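Local coordinates for protein threonine--tRNA ligase catalytic subunit (Aeropyrum pernix, PDB 3A32) that probably attaches threonine to tRNA(Thr) in two steps, first activating the amino acid with ATP and then transferring it to the acceptor end, at residues L16-V20 with L43-G48; I339-A345 with P397-I403; K370-V376 with R462-S468. All blocks are in the same frame, centred on the assembly; numbering follows the deposited sequence.

Overall arrangement
Contact 1 comes first along the chain and closes before the others open; it pairs two loops near the N-terminus, just ahead of helix 48-65. Contacts 2 and 3 belong to the C-terminal anticodon-binding domain, where their segments alternate in sequence and share one mixed sheet: strands 341-347 and 373-380 are neighbours, with 399-403 and 465-466 on their outer flanks. Their centres lie about 11 Å apart. Contact 1 sits about 15 Å from contact 3, centre to centre, and touches it where Leu46 and Gly47 meet the Phe467 ring; the centres of contacts 1 and 2 are about 20 Å apart. Contacts 1 and 3 also reach the second subunit, so this junction of N-terminal loops and C-terminal sheet forms part of the dimer interface.

Contact 1. Residues L16-V20 with L43-G48; sequences LDITV and LFSLGG
Asp17 and Ser45 make the shortest polar link: Ser45 OG gives its proton to Asp17 OD1 at 2.6 Å, arriving from above the carboxylate plane. With CG swung opposite the backbone N (chi1 -167°), the carboxylate hangs over residues 45-47, and its OD2 takes a weak bond from Gly47 N. Replacing Asp17 with an alanine would probably cost the Ser45 hydroxyl this acceptor and Gly47 N its weak side-chain partner. Two straighter backbone bonds follow, Ser45 N to Ile18 O and Val20 N to Leu43 O, both 2.9 Å. They frame the single bridge between Thr19 and Phe44, while Asp17, the first residue beyond helix 9-15, closes that helix in a Schellman motif, so the chain leaves it and pairs with the loop leading into helix 48-65. A water accepts from Leu43 N and donates to Val20 O. Over one face of the Phe44 ring lies Thr19 CG2, 4.0 Å from the centroid, a CH-pi contact; Arg52 adds a cation-pi contact to the same ring. Ile18 runs alongside Phe44, CG2 to CE1 3.6 Å, and Val20 CG2 packs against Leu43 CG. From the second subunit, Leu118 packs on Val20 and Lys125 makes a long, weak ion pair with Asp17.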
# COMPACT_ATOMS: atom_id res chain seq x y z
N LEU A 16 12.23 2.48 -18.32
CA LEU A 16 12.40 1.77 -17.05
C LEU A 16 11.21 0.85 -16.77
O LEU A 16 11.18 0.15 -15.73
CB LEU A 16 12.49 2.77 -15.90
CG LEU A 16 13.73 3.68 -15.89
CD1 LEU A 16 13.52 4.85 -14.97
CD2 LEU A 16 14.98 2.83 -15.52
N ASP A 17 10.22 0.90 -17.68
CA ASP A 17 8.93 0.20 -17.51
C ASP A 17 8.20 0.63 -16.20
O ASP A 17 7.50 -0.16 -15.57
CB ASP A 17 9.12 -1.32 -17.64
CG ASP A 17 7.77 -2.10 -17.79
OD1 ASP A 17 6.83 -1.63 -18.49
OD2 ASP A 17 7.66 -3.22 -17.22
N ILE A 18 8.35 1.88 -15.79
CA ILE A 18 7.57 2.42 -14.69
C ILE A 18 6.13 2.62 -15.18
O ILE A 18 5.16 2.34 -14.44
CB ILE A 18 8.21 3.75 -14.17
CG1 ILE A 18 9.60 3.47 -13.57
CG2 ILE A 18 7.27 4.46 -13.16
CD1 ILE A 18 10.33 4.72 -13.02
N THR A 19 5.98 3.08 -16.42
CA THR A 19 4.62 3.24 -17.00
C THR A 19 4.49 2.66 -18.38
O THR A 19 5.49 2.37 -19.05
CB THR A 19 4.14 4.74 -17.10
OG1 THR A 19 5.15 5.51 -17.77
CG2 THR A 19 3.93 5.33 -15.72
N VAL A 20 3.24 2.46 -18.77
CA VAL A 20 2.86 2.23 -20.16
C VAL A 20 2.74 3.58 -20.88
O VAL A 20 2.12 4.50 -20.38
CB VAL A 20 1.51 1.43 -20.26
CG1 VAL A 20 1.14 1.21 -21.77
CG2 VAL A 20 1.61 0.08 -19.53
N LEU A 43 -0.81 4.63 -16.39
CA LEU A 43 -0.92 3.20 -16.13
C LEU A 43 0.45 2.71 -15.75
O LEU A 43 1.35 2.65 -16.58
CB LEU A 43 -1.53 2.46 -17.35
CG LEU A 43 -1.58 0.93 -17.42
CD1 LEU A 43 -2.29 0.30 -16.21
CD2 LEU A 43 -2.24 0.49 -18.81
N PHE A 44 0.63 2.45 -14.47
CA PHE A 44 1.88 1.90 -13.97
C PHE A 44 2.06 0.47 -14.38
O PHE A 44 1.11 -0.33 -14.34
CB PHE A 44 2.03 2.14 -12.46
CG PHE A 44 2.39 3.54 -12.14
CD1 PHE A 44 3.71 3.93 -12.07
CD2 PHE A 44 1.39 4.51 -12.04
CE1 PHE A 44 4.03 5.26 -11.81
CE2 PHE A 44 1.70 5.82 -11.80
CZ PHE A 44 3.02 6.21 -11.69
N SER A 45 3.27 0.14 -14.81
CA SER A 45 3.52 -1.15 -15.42
C SER A 45 4.28 -2.08 -14.42
O SER A 45 4.21 -1.90 -13.18
CB SER A 45 4.24 -0.91 -16.76
OG SER A 45 4.60 -2.14 -17.34
N LEU A 46 5.01 -3.08 -14.93
CA LEU A 46 5.65 -4.08 -14.07
C LEU A 46 6.80 -3.48 -13.26
O LEU A 46 6.92 -3.75 -12.08
CB LEU A 46 6.13 -5.30 -14.90
CG LEU A 46 5.13 -6.47 -15.05
CD1 LEU A 46 3.72 -6.02 -15.41
CD2 LEU A 46 5.64 -7.56 -16.04
N GLY A 47 7.65 -2.67 -13.90
CA GLY A 47 8.71 -1.96 -13.21
C GLY A 47 8.19 -0.95 -12.22
O GLY A 47 8.81 -0.72 -11.16
N GLY A 48 7.05 -0.32 -12.55
CA GLY A 48 6.45 0.69 -11.64
C GLY A 48 5.73 0.13 -10.41
O GLY A 48 5.58 0.83 -9.42
O HOH W 1 0.24 5.67 -18.92

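Contact 2. Residues I339-A345 with P397-I403; sequences IQFAVIA and PAVNVFI
Ile344 and Phe402 lie side by side on one face of a parallel strand pair, 341-345 with 399-403, inside the mixed sheet of the anticodon-binding domain. The axes of the two strands approach to 4.6 Å and run 19° apart. Ile344 CB starts beside Phe402 CD1 (3.9 Å). Its CG2, opposite the backbone N, stays near the ring atoms CD1 and CE1, whereas CG1 turns beside the backbone N (chi1 -59°) and carries CD1 back toward the start of the strand, to the level of Asn400. There CD1 meets Phe402 CE1 at 3.7 Å and, crossing at a slant, Asn400 CB at 3.9 Å. Leu384 of helix 384-393 packs on both Ile344 and Phe402, so that helix covers this face.

The backbone bonds switch from strand to strand as parallel pairing demands: Ala342 N to Val399 O, Val401 N to Ala342 O, Ile344 N to Val401 O and Ile403 N to Ile344 O, all nearly straight. At the start of the pairing, Ala398 N bonds Ile339 O and Val399 N bonds Gln340 O, the second more bent.

The other face carries Phe341, Val343, Val399, Val401 and Ile403; from this face Phe341, Val343 and Ile403 pack on helix 353-369. Phe341 lies alongside Val399, its CD1 3.8 Å from Val399 CB, while Val401 CG2 sits at the edge of the ring, near its plane. Farther on, Val343 CG1 meets Ile403 CD1 at 3.7 Å. Back on the Ile344 face, Asn400 OD1 is buried with no polar partner in the model, although its ND2 reaches Glu392 weakly. That oxygen lies 3.6 Å from Ala342 CB, a methyl also pressed by Pro397 CG at 3.5 Å.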
# COMPACT_ATOMS: atom_id res chain seq x y z
N ILE A 339 15.03 -2.44 -11.56
CA ILE A 339 16.02 -3.52 -11.47
C ILE A 339 17.09 -3.13 -10.45
O ILE A 339 17.81 -2.13 -10.64
CB ILE A 339 16.66 -3.85 -12.86
CG1 ILE A 339 15.58 -4.26 -13.87
CG2 ILE A 339 17.76 -4.94 -12.72
CD1 ILE A 339 16.07 -4.43 -15.37
N GLN A 340 17.19 -3.89 -9.36
CA GLN A 340 18.17 -3.61 -8.32
C GLN A 340 19.57 -4.15 -8.62
O GLN A 340 20.56 -3.44 -8.45
CB GLN A 340 17.64 -4.10 -6.97
CG GLN A 340 16.44 -3.22 -6.50
CD GLN A 340 15.89 -3.63 -5.19
OE1 GLN A 340 15.43 -4.76 -5.03
NE2 GLN A 340 15.89 -2.71 -4.24
N PHE A 341 19.65 -5.41 -9.05
CA PHE A 341 20.93 -6.02 -9.43
C PHE A 341 20.76 -6.51 -10.83
O PHE A 341 19.86 -7.32 -11.07
CB PHE A 341 21.28 -7.24 -8.55
CG PHE A 341 21.76 -6.87 -7.18
CD1 PHE A 341 23.09 -6.48 -6.96
CD2 PHE A 341 20.86 -6.85 -6.10
CE1 PHE A 341 23.53 -6.11 -5.69
CE2 PHE A 341 21.29 -6.48 -4.82
CZ PHE A 341 22.63 -6.14 -4.60
N ALA A 342 21.60 -6.05 -11.77
CA ALA A 342 21.67 -6.70 -13.07
C ALA A 342 22.90 -7.62 -13.02
O ALA A 342 24.01 -7.15 -12.70
CB ALA A 342 21.79 -5.70 -14.21
N VAL A 343 22.69 -8.91 -13.29
CA VAL A 343 23.75 -9.91 -13.25
C VAL A 343 24.07 -10.28 -14.70
O VAL A 343 23.21 -10.82 -15.42
CB VAL A 343 23.31 -11.19 -12.43
CG1 VAL A 343 24.40 -12.25 -12.44
CG2 VAL A 343 22.94 -10.83 -10.94
N ILE A 344 25.28 -9.94 -15.13
CA ILE A 344 25.69 -9.98 -16.54
C ILE A 344 26.79 -11.04 -16.74
O ILE A 344 27.91 -10.91 -16.24
CB ILE A 344 26.13 -8.58 -17.04
CG1 ILE A 344 24.97 -7.59 -16.88
CG2 ILE A 344 26.50 -8.62 -18.55
CD1 ILE A 344 25.34 -6.21 -16.51
N ALA A 345 26.43 -12.11 -17.46
CA ALA A 345 27.30 -13.26 -17.62
C ALA A 345 28.12 -13.01 -18.90
O ALA A 345 27.57 -13.00 -19.99
CB ALA A 345 26.46 -14.55 -17.72
N PRO A 397 19.99 -0.36 -14.32
CA PRO A 397 19.87 -1.12 -13.07
C PRO A 397 20.61 -0.40 -11.97
O PRO A 397 21.59 0.27 -12.26
CB PRO A 397 20.57 -2.45 -13.41
CG PRO A 397 20.51 -2.54 -14.94
CD PRO A 397 20.75 -1.10 -15.34
N ALA A 398 20.16 -0.50 -10.73
CA ALA A 398 20.87 0.16 -9.63
C ALA A 398 22.32 -0.35 -9.53
O ALA A 398 23.24 0.45 -9.43
CB ALA A 398 20.11 -0.03 -8.27
N VAL A 399 22.53 -1.66 -9.61
CA VAL A 399 23.88 -2.26 -9.47
C VAL A 399 24.09 -3.24 -10.63
O VAL A 399 23.22 -4.06 -10.84
CB VAL A 399 24.02 -3.00 -8.09
CG1 VAL A 399 25.43 -3.62 -7.90
CG2 VAL A 399 23.72 -2.03 -6.86
N ASN A 400 25.20 -3.13 -11.38
CA ASN A 400 25.62 -4.15 -12.38
C ASN A 400 26.65 -5.10 -11.80
O ASN A 400 27.63 -4.63 -11.23
CB ASN A 400 26.16 -3.55 -13.72
CG ASN A 400 25.13 -2.68 -14.45
OD1 ASN A 400 23.91 -2.85 -14.27
ND2 ASN A 400 25.63 -1.73 -15.28
N VAL A 401 26.42 -6.40 -11.93
CA VAL A 401 27.38 -7.43 -11.45
C VAL A 401 27.89 -8.17 -12.67
O VAL A 401 27.12 -8.80 -13.38
CB VAL A 401 26.76 -8.41 -10.39
CG1 VAL A 401 27.78 -9.46 -9.91
CG2 VAL A 401 26.18 -7.61 -9.18
N PHE A 402 29.16 -8.00 -12.98
CA PHE A 402 29.74 -8.59 -14.18
C PHE A 402 30.43 -9.88 -13.83
O PHE A 402 31.31 -9.90 -12.96
CB PHE A 402 30.74 -7.65 -14.87
CG PHE A 402 30.06 -6.46 -15.55
CD1 PHE A 402 29.48 -6.59 -16.81
CD2 PHE A 402 30.00 -5.22 -14.91
CE1 PHE A 402 28.86 -5.51 -17.43
CE2 PHE A 402 29.38 -4.13 -15.52
CZ PHE A 402 28.81 -4.26 -16.79
N ILE A 403 29.98 -10.96 -14.45
CA ILE A 403 30.61 -12.24 -14.20
C ILE A 403 31.20 -12.82 -15.46
O ILE A 403 30.49 -13.35 -16.28
CB ILE A 403 29.71 -13.26 -13.54
CG1 ILE A 403 29.10 -12.66 -12.26
CG2 ILE A 403 30.59 -14.56 -13.22
CD1 ILE A 403 27.88 -13.29 -11.82

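Contact 3. Residues K370-V376 with R462-S468; sequences KGFRVAV and RIPADFS
The guanidinium of Arg462 lies with Phe372 CZ over its centre, 3.4 Å above the plane, the ring and guanidinium planes 32° apart. At its edge, NH1 donates to Lys370 O (2.9 Å), while NH2 forms a salt bridge with Glu450. A bend at chi2 (-85°) folds the arginine back alongside the phenylalanine, and Phe341 meets the Phe372 ring edge-to-face. The second guanidinium, that of Arg373, has Ile463 O at its edge, but this carbonyl is modelled too close to a neighbour, so the NH1 bond is less certain; NH2 bonds to Ala337 O and Thr335 O. Over one face of the Phe467 ring sits Ala465 CB. Water joins Gly371 O to Ile463 N. Val374 N bonds Ala465 O at 2.9 Å and Phe467 N bonds Val374 O at 2.7 Å. Ser468 OG accepts from Val376 N, almost straight at 175°, and Asp466 OD1 takes the Ser468 backbone N in an Asx turn. Gln459 of the second subunit bonds to Arg462 N. Gly371 closes helix 353-369 with a Schellman motif, and beyond it short strand 465-466 joins 373-380 in parallel as the outermost strand on this side of the anticodon-binding domain's mixed sheet.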
# COMPACT_ATOMS: atom_id res chain seq x y z
N LYS A 370 16.75 -13.34 -1.23
CA LYS A 370 16.84 -12.23 -0.24
C LYS A 370 15.78 -11.12 -0.43
O LYS A 370 15.66 -10.20 0.38
CB LYS A 370 18.26 -11.69 -0.18
CG LYS A 370 19.24 -12.72 0.44
CD LYS A 370 20.44 -12.06 1.02
CE LYS A 370 21.44 -13.08 1.50
NZ LYS A 370 21.03 -13.56 2.83
N GLY A 371 15.01 -11.22 -1.53
CA GLY A 371 13.91 -10.29 -1.75
C GLY A 371 14.24 -9.15 -2.71
O GLY A 371 13.51 -8.15 -2.76
N PHE A 372 15.33 -9.29 -3.49
CA PHE A 372 15.79 -8.23 -4.39
C PHE A 372 15.17 -8.34 -5.75
O PHE A 372 14.69 -9.43 -6.16
CB PHE A 372 17.32 -8.27 -4.55
CG PHE A 372 18.08 -7.93 -3.29
CD1 PHE A 372 18.00 -6.64 -2.74
CD2 PHE A 372 18.89 -8.87 -2.67
CE1 PHE A 372 18.71 -6.29 -1.60
CE2 PHE A 372 19.60 -8.55 -1.51
CZ PHE A 372 19.48 -7.24 -0.97
N ARG A 373 15.22 -7.23 -6.49
CA ARG A 373 14.78 -7.23 -7.91
C ARG A 373 16.00 -7.45 -8.84
O ARG A 373 16.93 -6.61 -8.89
CB ARG A 373 13.99 -5.97 -8.24
CG ARG A 373 12.57 -5.95 -7.53
CD ARG A 373 11.73 -4.75 -7.88
NE ARG A 373 12.35 -3.48 -7.53
CZ ARG A 373 12.29 -2.91 -6.33
NH1 ARG A 373 11.62 -3.50 -5.34
NH2 ARG A 373 12.88 -1.72 -6.11
N VAL A 374 15.97 -8.57 -9.58
CA VAL A 374 17.14 -9.10 -10.28
C VAL A 374 16.82 -9.27 -11.80
O VAL A 374 15.70 -9.67 -12.18
CB VAL A 374 17.63 -10.47 -9.64
CG1 VAL A 374 18.98 -10.95 -10.28
CG2 VAL A 374 17.82 -10.32 -8.14
N ALA A 375 17.77 -8.90 -12.66
CA ALA A 375 17.70 -9.25 -14.07
C ALA A 375 19.04 -9.88 -14.49
O ALA A 375 20.11 -9.32 -14.21
CB ALA A 375 17.39 -8.00 -14.90
N VAL A 376 19.00 -11.07 -15.10
CA VAL A 376 20.21 -11.72 -15.63
C VAL A 376 20.28 -11.42 -17.11
O VAL A 376 19.27 -11.48 -17.79
CB VAL A 376 20.15 -13.23 -15.47
CG1 VAL A 376 21.40 -13.89 -16.14
CG2 VAL A 376 20.10 -13.58 -14.03
N ARG A 462 11.72 -5.01 0.51
CA ARG A 462 12.18 -5.97 -0.43
C ARG A 462 10.95 -6.52 -1.12
O ARG A 462 10.16 -7.26 -0.52
CB ARG A 462 12.94 -7.14 0.26
CG ARG A 462 14.13 -6.67 1.13
CD ARG A 462 15.34 -6.53 0.22
NE ARG A 462 16.50 -6.06 0.94
CZ ARG A 462 17.35 -6.83 1.62
NH1 ARG A 462 17.17 -8.15 1.72
NH2 ARG A 462 18.40 -6.26 2.21
N ILE A 463 10.79 -6.13 -2.37
CA ILE A 463 9.72 -6.64 -3.17
C ILE A 463 10.41 -7.24 -4.42
O ILE A 463 10.76 -6.46 -5.34
CB ILE A 463 8.76 -5.53 -3.56
CG1 ILE A 463 8.33 -4.77 -2.27
CG2 ILE A 463 7.59 -6.18 -4.40
CD1 ILE A 463 7.53 -3.54 -2.53
N PRO A 464 10.67 -8.58 -4.39
CA PRO A 464 11.47 -9.29 -5.41
C PRO A 464 10.77 -9.39 -6.72
O PRO A 464 9.52 -9.40 -6.78
CB PRO A 464 11.68 -10.71 -4.85
CG PRO A 464 10.67 -10.88 -3.73
CD PRO A 464 10.25 -9.47 -3.28
N ALA A 465 11.56 -9.45 -7.76
CA ALA A 465 11.05 -9.72 -9.09
C ALA A 465 12.21 -10.18 -9.94
O ALA A 465 13.34 -9.72 -9.76
CB ALA A 465 10.37 -8.45 -9.71
N ASP A 466 11.92 -11.11 -10.84
CA ASP A 466 12.83 -11.47 -11.90
C ASP A 466 12.47 -10.66 -13.15
O ASP A 466 11.45 -10.91 -13.81
CB ASP A 466 12.79 -12.98 -12.17
CG ASP A 466 13.88 -13.44 -13.15
OD1 ASP A 466 14.51 -12.63 -13.85
OD2 ASP A 466 14.07 -14.64 -13.28
N PHE A 467 13.31 -9.66 -13.47
CA PHE A 467 13.08 -8.83 -14.64
C PHE A 467 14.05 -9.12 -15.81
O PHE A 467 14.26 -8.25 -16.69
CB PHE A 467 13.15 -7.36 -14.25
CG PHE A 467 11.94 -6.86 -13.49
CD1 PHE A 467 10.66 -7.39 -13.71
CD2 PHE A 467 12.09 -5.79 -12.59
CE1 PHE A 467 9.52 -6.87 -13.01
CE2 PHE A 467 10.97 -5.24 -11.92
CZ PHE A 467 9.68 -5.81 -12.13
N SER A 468 14.59 -10.35 -15.84
CA SER A 468 15.51 -10.76 -16.89
C SER A 468 14.97 -10.43 -18.27
O SER A 468 15.75 -10.00 -19.10
CB SER A 468 15.84 -12.25 -16.82
OG SER A 468 16.33 -12.60 -15.55
O HOH W 2 13.49 -5.55 -3.43